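Gamma-glutamyltransferase 1 Threonine peptidase. MEROPS family T03 (PDB 5ZJG) catalyses transfer of the gamma-glutamyl group from glutathione and other gamma-glutamyl peptides to amino acids or, in hydrolysis, to water. Local coordinates at residues B[39-44]-B[68-73]; B[94-99]-B[123-128]; B[15-20]-B[74-79]. All coordinates share one frame; numbering follows the deposited sequence.

All three contacts are buried. Interaction 1 lies farthest from the middle of the chain, its centre about 16 Å from the chain centre; interactions 2 and 3 are each about 8 Å away. Interaction 1 joins two parts of one long loop, and this loop is closed by interaction 3, which packs strand 13-19 against the residues leading into strand 77-81. Interaction 2 ties the start of helix 97-109 to strand 125-126. Chemistry changes with place: methionine and phenylalanine behind acidic groups in interaction 1, a polar hydrogen-bond network in interaction 2, mostly van der Waals packing in interaction 3. Interactions 1 and 3 share one bound glycine, and Ser73 packs against Gly94.

Interaction 1. Residues B[39-44]-B[68-73]; sequences DEMDDF and KRMLSS. With GLY (glycine), chain E.
Met70 lies across one face of the Phe44 ring, and the two side chains cross at about a right angle. Met70 CB stands almost on the Phe44 ring normal, 3.5 Å from the centroid, in a CH-pi contact. Met70 CG sits between the backbone N and the carbonyl carbon (chi1 57°), and two further bends fold the chain back, bringing CE to 3.6 Å from Phe44 CE2. The sulfur is oblique to the ring, SD 5.3 Å from the Phe44 centroid, a Met-aromatic contact. Lys68 O comes to the ring edge, 3.2 Å from Phe44 CZ, while the Lys68 chain runs on extended to the backbone oxygen of Ala63 and a salt bridge with Glu65. Farther along the chain, Met70 SD rests 3.7 Å from Glu40 CG, again crosswise, and Met70 CG meets Asp43 CB. These contacts set the methylenes of two acidic residues against the Met70 chain. In front of them the amino group of the bound glycine donates to Asp43 OD2 at 2.6 Å; Glu40 OE2 is also close. Ser72 OG and Ser73 N grip its carboxylate, the latter nitrogen 2.7 Å from glycine O. Glu40 and Asp43 each also form a salt bridge with a basic side chain of the other protein chain. The site thus offers acid to an amino group and donors to a carboxylate, consistent with recognition of the alpha-amino acid end of L-glutamate.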
# COMPACT_ATOMS: atom_id res chain seq x y z
N ASP B 39 13.06 -0.77 1.11
CA ASP B 39 13.50 -0.13 2.35
C ASP B 39 12.32 -0.10 3.31
O ASP B 39 12.02 0.92 3.94
CB ASP B 39 14.13 1.25 2.09
CG ASP B 39 13.20 2.31 1.48
OD1 ASP B 39 12.07 2.01 1.05
OD2 ASP B 39 13.64 3.48 1.39
N GLU B 40 11.68 -1.27 3.47
CA GLU B 40 10.49 -1.40 4.30
C GLU B 40 10.80 -1.27 5.79
O GLU B 40 9.89 -1.03 6.59
CB GLU B 40 9.80 -2.73 4.03
CG GLU B 40 8.30 -2.64 3.98
CD GLU B 40 7.78 -1.99 2.69
OE1 GLU B 40 8.03 -2.51 1.58
OE2 GLU B 40 7.09 -0.96 2.78
N MET B 41 12.06 -1.44 6.19
CA MET B 41 12.36 -1.40 7.62
C MET B 41 11.99 -0.07 8.25
O MET B 41 11.78 -0.01 9.46
CB MET B 41 13.84 -1.70 7.86
CG MET B 41 14.25 -3.15 7.50
SD MET B 41 13.58 -4.40 8.61
CE MET B 41 14.58 -4.21 10.08
N ASP B 42 11.91 1.00 7.46
CA ASP B 42 11.58 2.30 8.04
C ASP B 42 10.13 2.37 8.52
O ASP B 42 9.78 3.36 9.20
CB ASP B 42 11.85 3.43 7.04
CG ASP B 42 11.70 4.82 7.67
OD1 ASP B 42 12.52 5.19 8.55
OD2 ASP B 42 10.76 5.55 7.29
N ASP B 43 9.30 1.38 8.20
CA ASP B 43 7.93 1.34 8.69
C ASP B 43 7.85 0.83 10.13
O ASP B 43 6.81 1.03 10.78
CB ASP B 43 7.06 0.49 7.75
CG ASP B 43 6.55 1.27 6.55
OD1 ASP B 43 6.73 2.51 6.52
OD2 ASP B 43 5.98 0.62 5.64
N PHE B 44 8.92 0.24 10.65
CA PHE B 44 9.04 0.03 12.09
C PHE B 44 9.28 1.37 12.78
O PHE B 44 9.67 2.36 12.16
CB PHE B 44 10.23 -0.87 12.43
CG PHE B 44 10.01 -2.36 12.21
CD1 PHE B 44 9.03 -3.05 12.89
CD2 PHE B 44 10.87 -3.06 11.38
CE1 PHE B 44 8.88 -4.43 12.70
CE2 PHE B 44 10.73 -4.44 11.18
CZ PHE B 44 9.74 -5.12 11.84
N LYS B 68 9.74 -10.12 12.46
CA LYS B 68 8.50 -9.38 12.65
C LYS B 68 8.15 -8.60 11.39
O LYS B 68 9.03 -8.08 10.71
CB LYS B 68 8.65 -8.43 13.82
CG LYS B 68 7.40 -7.70 14.28
CD LYS B 68 7.77 -6.86 15.51
CE LYS B 68 6.61 -6.11 16.11
NZ LYS B 68 7.11 -5.33 17.30
N ARG B 69 6.85 -8.51 11.11
CA ARG B 69 6.31 -7.70 10.03
C ARG B 69 6.11 -6.27 10.52
O ARG B 69 5.52 -6.04 11.58
CB ARG B 69 4.98 -8.28 9.53
CG ARG B 69 5.15 -9.60 8.78
CD ARG B 69 3.87 -10.43 8.74
NE ARG B 69 3.77 -11.18 7.49
CZ ARG B 69 4.31 -12.37 7.27
NH1 ARG B 69 5.01 -12.98 8.21
NH2 ARG B 69 4.15 -12.95 6.09
N MET B 70 6.62 -5.32 9.75
CA MET B 70 6.52 -3.92 10.12
C MET B 70 5.14 -3.38 9.78
O MET B 70 4.56 -3.72 8.75
CB MET B 70 7.63 -3.10 9.42
CG MET B 70 7.75 -3.12 7.92
SD MET B 70 8.11 -4.69 7.11
CE MET B 70 9.69 -5.18 7.79
N LEU B 71 4.59 -2.57 10.68
CA LEU B 71 3.23 -2.06 10.51
C LEU B 71 3.11 -1.33 9.19
O LEU B 71 3.97 -0.53 8.83
CB LEU B 71 2.87 -1.12 11.66
CG LEU B 71 1.44 -0.57 11.63
CD1 LEU B 71 0.50 -1.69 12.00
CD2 LEU B 71 1.35 0.57 12.64
N SER B 72 2.01 -1.59 8.49
CA SER B 72 1.73 -0.99 7.21
C SER B 72 0.47 -0.12 7.29
O SER B 72 -0.34 -0.22 8.22
CB SER B 72 1.54 -2.06 6.13
OG SER B 72 1.32 -1.49 4.84
N SER B 73 0.32 0.73 6.27
CA SER B 73 -0.94 1.42 6.03
C SER B 73 -1.65 0.90 4.79
O SER B 73 -2.73 1.39 4.45
CB SER B 73 -0.68 2.92 5.88
OG SER B 73 -0.07 3.45 7.06
N GLY E . 5.53 1.38 3.16
CA GLY E . 4.28 2.09 3.41
C GLY E . 3.23 1.17 3.99
O GLY E . 2.23 1.60 4.57
OXT GLY E . 3.38 -0.05 3.87
O HOH W 1 3.89 2.16 9.53

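Interaction 2. Residues B[94-99]-B[123-128]; sequences GSRIFT and RVHHQL. With GLY (glycine), chain G.
Gln127 OE1 takes two hydrogen bonds where the entry to helix 97-109 meets strand 125-126, beside the probable L-glutamate pocket of this Ntn-hydrolase fold. Ser95 OG donates across the contact at 2.6 Å, lying in the carbonyl plane of Gln127. His125 NE2 donates to the same OE1 at 2.8 Å, along a nearly straight path (165°) within the ring plane. The other ring nitrogen, His125 ND1, is hydrogen-bonded to Thr99 OG1 at 2.8 Å, with the donor undecided. The imidazole is therefore pinned at both nitrogens, which fixes its rotation. Arg96 lies over one face of this ring: its CG is 3.7 Å from the His125 centroid, a CH-pi contact, and the guanidinium plane is only 14° from parallel to the imidazole. The ring is brought beneath Arg96 by a first torsion that carries His125 CG opposite the backbone N (chi1 176°). Were His125 an alanine, Thr99 OG1 would probably lose its ring partner, Gln127 OE1 one of its donors, and a gap would open under the Arg96 chain. In the second shell, Gln160 accepts from Arg96 NE, Tyr135 makes a cation-pi contact with the guanidinium, and Gln127 NE2 donates to the backbone of Phe54 and Leu129. The contact thereby links the turn that follows Gly93 and Gly94, both probably part of the L-glutamate site, and leads into helix 97-109, to the small sheet containing strand 133-136. A water bound to Thr99 OG1 also makes a weak bond to Val124 O. Ser95 OG, besides donating to Gln127, accepts from Arg96 NH1 at 2.9 Å, in the guanidinium plane.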
# COMPACT_ATOMS: atom_id res chain seq x y z
N GLY B 94 1.65 5.57 1.58
CA GLY B 94 2.14 5.49 2.95
C GLY B 94 1.01 5.74 3.93
O GLY B 94 -0.07 5.16 3.82
N SER B 95 1.27 6.60 4.92
CA SER B 95 0.29 6.87 5.98
C SER B 95 -0.96 7.57 5.48
O SER B 95 -1.88 7.75 6.27
CB SER B 95 0.92 7.72 7.09
OG SER B 95 1.34 8.98 6.61
N ARG B 96 -1.02 7.97 4.21
CA ARG B 96 -2.20 8.56 3.60
C ARG B 96 -3.14 7.52 2.98
O ARG B 96 -4.23 7.89 2.52
CB ARG B 96 -1.77 9.55 2.51
CG ARG B 96 -1.16 10.88 2.98
CD ARG B 96 0.12 10.73 3.80
NE ARG B 96 0.88 11.98 3.79
CZ ARG B 96 1.95 12.23 4.53
NH1 ARG B 96 2.43 11.31 5.37
NH2 ARG B 96 2.56 13.40 4.43
N ILE B 97 -2.76 6.24 2.95
CA ILE B 97 -3.52 5.27 2.16
C ILE B 97 -4.94 5.14 2.66
O ILE B 97 -5.90 5.23 1.89
CB ILE B 97 -2.81 3.91 2.16
CG1 ILE B 97 -1.57 4.01 1.28
CG2 ILE B 97 -3.75 2.78 1.70
CD1 ILE B 97 -0.62 2.81 1.41
N PHE B 98 -5.11 4.86 3.95
CA PHE B 98 -6.48 4.58 4.39
C PHE B 98 -7.31 5.85 4.58
O PHE B 98 -8.54 5.76 4.47
CB PHE B 98 -6.48 3.74 5.68
CG PHE B 98 -5.60 4.26 6.76
CD1 PHE B 98 -6.03 5.25 7.61
CD2 PHE B 98 -4.32 3.72 6.96
CE1 PHE B 98 -5.21 5.73 8.65
CE2 PHE B 98 -3.51 4.19 7.96
CZ PHE B 98 -3.96 5.19 8.81
N THR B 99 -6.71 7.03 4.81
CA THR B 99 -7.52 8.25 4.73
C THR B 99 -7.95 8.54 3.30
O THR B 99 -9.07 9.04 3.08
CB THR B 99 -6.78 9.46 5.30
OG1 THR B 99 -5.56 9.70 4.58
CG2 THR B 99 -6.47 9.24 6.78
N ARG B 123 -8.11 15.48 -2.31
CA ARG B 123 -7.98 14.72 -1.08
C ARG B 123 -6.95 15.41 -0.20
O ARG B 123 -5.95 15.92 -0.70
CB ARG B 123 -7.53 13.28 -1.37
CG ARG B 123 -8.64 12.42 -2.01
CD ARG B 123 -8.28 10.93 -1.90
NE ARG B 123 -7.12 10.54 -2.69
CZ ARG B 123 -7.15 10.10 -3.95
NH1 ARG B 123 -8.31 10.01 -4.60
NH2 ARG B 123 -6.03 9.78 -4.57
N VAL B 124 -7.19 15.39 1.12
CA VAL B 124 -6.25 15.95 2.08
C VAL B 124 -6.02 14.95 3.21
O VAL B 124 -6.70 13.93 3.31
CB VAL B 124 -6.73 17.29 2.66
CG1 VAL B 124 -6.90 18.31 1.54
CG2 VAL B 124 -8.01 17.09 3.44
N HIS B 125 -5.06 15.26 4.07
CA HIS B 125 -4.66 14.27 5.05
C HIS B 125 -4.21 14.94 6.34
O HIS B 125 -3.52 15.95 6.32
CB HIS B 125 -3.52 13.42 4.51
CG HIS B 125 -2.97 12.44 5.50
ND1 HIS B 125 -3.67 11.32 5.90
CD2 HIS B 125 -1.79 12.40 6.17
CE1 HIS B 125 -2.93 10.63 6.77
NE2 HIS B 125 -1.79 11.26 6.93
N HIS B 126 -4.64 14.36 7.46
CA HIS B 126 -4.16 14.76 8.79
C HIS B 126 -3.91 13.50 9.61
O HIS B 126 -4.60 12.50 9.47
CB HIS B 126 -5.18 15.67 9.51
CG HIS B 126 -4.78 16.02 10.91
ND1 HIS B 126 -3.67 16.79 11.19
CD2 HIS B 126 -5.32 15.69 12.10
CE1 HIS B 126 -3.55 16.92 12.50
NE2 HIS B 126 -4.54 16.25 13.08
N GLN B 127 -2.89 13.56 10.49
CA GLN B 127 -2.48 12.34 11.19
C GLN B 127 -1.97 12.60 12.61
O GLN B 127 -1.15 11.82 13.11
CB GLN B 127 -1.42 11.60 10.37
CG GLN B 127 -0.22 12.43 9.96
CD GLN B 127 0.86 11.61 9.26
OE1 GLN B 127 0.57 10.77 8.39
NE2 GLN B 127 2.11 11.83 9.64
N LEU B 128 -2.48 13.63 13.27
CA LEU B 128 -2.19 13.99 14.66
C LEU B 128 -0.80 14.61 14.80
O LEU B 128 -0.66 15.74 15.30
CB LEU B 128 -2.31 12.78 15.59
CG LEU B 128 -2.21 13.07 17.09
CD1 LEU B 128 -3.31 14.02 17.58
CD2 LEU B 128 -2.23 11.77 17.88
N GLY G . 4.59 6.74 -1.42
CA GLY G . 4.27 5.35 -1.69
C GLY G . 3.81 4.64 -0.44
O GLY G . 4.61 4.28 0.42
OXT GLY G . 2.62 4.40 -0.27
O HOH W 2 -5.52 11.01 2.10

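Interaction 3. Residues B[15-20]-B[74-79]. With GLY (glycine), chain E.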
# COMPACT_ATOMS: atom_id res chain seq x y z
N SER B 15 -7.79 -7.31 -5.06
CA SER B 15 -7.32 -5.97 -4.78
C SER B 15 -5.94 -6.14 -4.17
O SER B 15 -5.81 -6.80 -3.14
CB SER B 15 -8.29 -5.28 -3.82
OG SER B 15 -8.12 -3.88 -3.77
N ASN B 16 -4.90 -5.62 -4.85
CA ASN B 16 -3.52 -5.92 -4.50
C ASN B 16 -2.71 -4.63 -4.39
O ASN B 16 -2.58 -3.89 -5.37
CB ASN B 16 -2.88 -6.84 -5.54
CG ASN B 16 -1.53 -7.33 -5.06
OD1 ASN B 16 -1.47 -8.34 -4.39
ND2 ASN B 16 -0.48 -6.61 -5.39
N THR B 17 -2.16 -4.38 -3.19
CA THR B 17 -1.24 -3.27 -2.96
C THR B 17 0.12 -3.87 -2.64
O THR B 17 0.21 -4.73 -1.76
CB THR B 17 -1.71 -2.37 -1.81
OG1 THR B 17 -3.13 -2.08 -1.92
CG2 THR B 17 -0.89 -1.06 -1.82
N TYR B 18 1.17 -3.44 -3.34
CA TYR B 18 2.49 -3.94 -2.96
C TYR B 18 3.51 -2.84 -3.22
O TYR B 18 3.19 -1.80 -3.78
CB TYR B 18 2.81 -5.28 -3.63
CG TYR B 18 3.10 -5.30 -5.13
CD1 TYR B 18 2.58 -4.34 -6.00
CD2 TYR B 18 3.85 -6.33 -5.66
CE1 TYR B 18 2.88 -4.39 -7.37
CE2 TYR B 18 4.16 -6.39 -7.02
CZ TYR B 18 3.65 -5.43 -7.86
OH TYR B 18 3.95 -5.46 -9.19
N THR B 19 4.72 -3.04 -2.71
CA THR B 19 5.59 -1.88 -2.57
C THR B 19 7.03 -2.28 -2.28
O THR B 19 7.31 -3.37 -1.79
CB THR B 19 5.08 -0.97 -1.45
OG1 THR B 19 5.82 0.25 -1.45
CG2 THR B 19 5.20 -1.66 -0.11
N LEU B 20 7.93 -1.33 -2.55
CA LEU B 20 9.28 -1.32 -2.01
C LEU B 20 9.41 -0.39 -0.81
O LEU B 20 10.48 -0.32 -0.18
CB LEU B 20 10.27 -0.87 -3.08
CG LEU B 20 10.49 -1.78 -4.28
CD1 LEU B 20 11.43 -1.05 -5.25
CD2 LEU B 20 11.13 -3.11 -3.82
N MET B 74 -1.06 -0.07 4.08
CA MET B 74 -1.67 -0.53 2.84
C MET B 74 -2.99 -1.23 3.13
O MET B 74 -3.10 -2.04 4.06
CB MET B 74 -0.75 -1.49 2.09
CG MET B 74 0.54 -0.87 1.58
SD MET B 74 1.52 -2.02 0.61
CE MET B 74 2.20 -3.05 1.92
N SER B 75 -4.00 -0.92 2.34
CA SER B 75 -5.38 -1.30 2.65
C SER B 75 -6.12 -1.72 1.38
O SER B 75 -7.16 -1.14 1.04
CB SER B 75 -6.10 -0.14 3.34
OG SER B 75 -5.37 0.42 4.42
N PRO B 76 -5.64 -2.75 0.68
CA PRO B 76 -6.40 -3.24 -0.49
C PRO B 76 -7.79 -3.67 -0.05
O PRO B 76 -7.96 -4.33 0.98
CB PRO B 76 -5.56 -4.42 -1.00
CG PRO B 76 -4.78 -4.87 0.22
CD PRO B 76 -4.47 -3.60 0.96
N SER B 77 -8.81 -3.18 -0.76
CA SER B 77 -10.18 -3.27 -0.26
C SER B 77 -11.13 -3.83 -1.32
O SER B 77 -10.96 -3.60 -2.52
CB SER B 77 -10.68 -1.89 0.19
OG SER B 77 -9.97 -1.43 1.34
N ILE B 78 -12.14 -4.55 -0.85
CA ILE B 78 -13.25 -5.03 -1.67
C ILE B 78 -14.54 -4.76 -0.91
O ILE B 78 -14.72 -5.28 0.19
CB ILE B 78 -13.14 -6.53 -2.00
CG1 ILE B 78 -11.87 -6.84 -2.79
CG2 ILE B 78 -14.39 -7.00 -2.76
CD1 ILE B 78 -11.56 -8.31 -2.94
N VAL B 79 -15.45 -3.99 -1.51
CA VAL B 79 -16.79 -3.83 -0.95
C VAL B 79 -17.70 -4.84 -1.63
O VAL B 79 -17.66 -5.01 -2.86
CB VAL B 79 -17.32 -2.40 -1.15
CG1 VAL B 79 -18.67 -2.19 -0.37
CG2 VAL B 79 -16.31 -1.38 -0.72
N GLY E . 5.53 1.38 3.16
CA GLY E . 4.28 2.09 3.41
C GLY E . 3.23 1.17 3.99
O GLY E . 2.23 1.60 4.57
OXT GLY E . 3.38 -0.05 3.87
O HOH W 3 -3.90 0.13 -0.40
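The puckered pyrrolidine ring of Pro76 has Thr17 OG1 over one broad side and Ser15 O near its mean plane, beside CB. The hydroxyl oxygen of Thr17 stands 3.5 Å from both Pro76 CB and CD, whereas Ser15 O approaches Pro76 CB to 3.2 Å. Thr17 spreads its two branches over two neighbours: OG1, set opposite the carbonyl carbon (chi1 -45°), takes the proline, and CG2 touches Met74 SD at 3.6 Å. The methionine crosses Thr17 obliquely, and its sulfur also meets Thr19 CG2 at 3.8 Å. Polar ends are served mainly elsewhere: Thr17 OG1 is hydrogen-bonded to His3, and Thr19 OG1 to Thr1, probably the catalytic nucleophile. A water additionally joins Thr17 OG1 to Ser75 N, accepting from the latter at 2.9 Å. Ser15 OG lies 3.1 Å from Ser77 O and also makes a weak hydrogen bond to Leu89 O, so its one proton may serve either. The two segments run nearly opposite ways, 169° apart, and meet through side chains and not by backbone pairing, as expected of facing layers in the Ntn-hydrolase sandwich. Strand 13-19 pairs with strand 2-7, and strand 77-81 with strand 84-90; both segments also join antiparallel ladders with the partner chain. Behind segment 74-79 lies helix 97-109, where Ile97 packs on Met74, and Phe98 and Ile101 on Ser75.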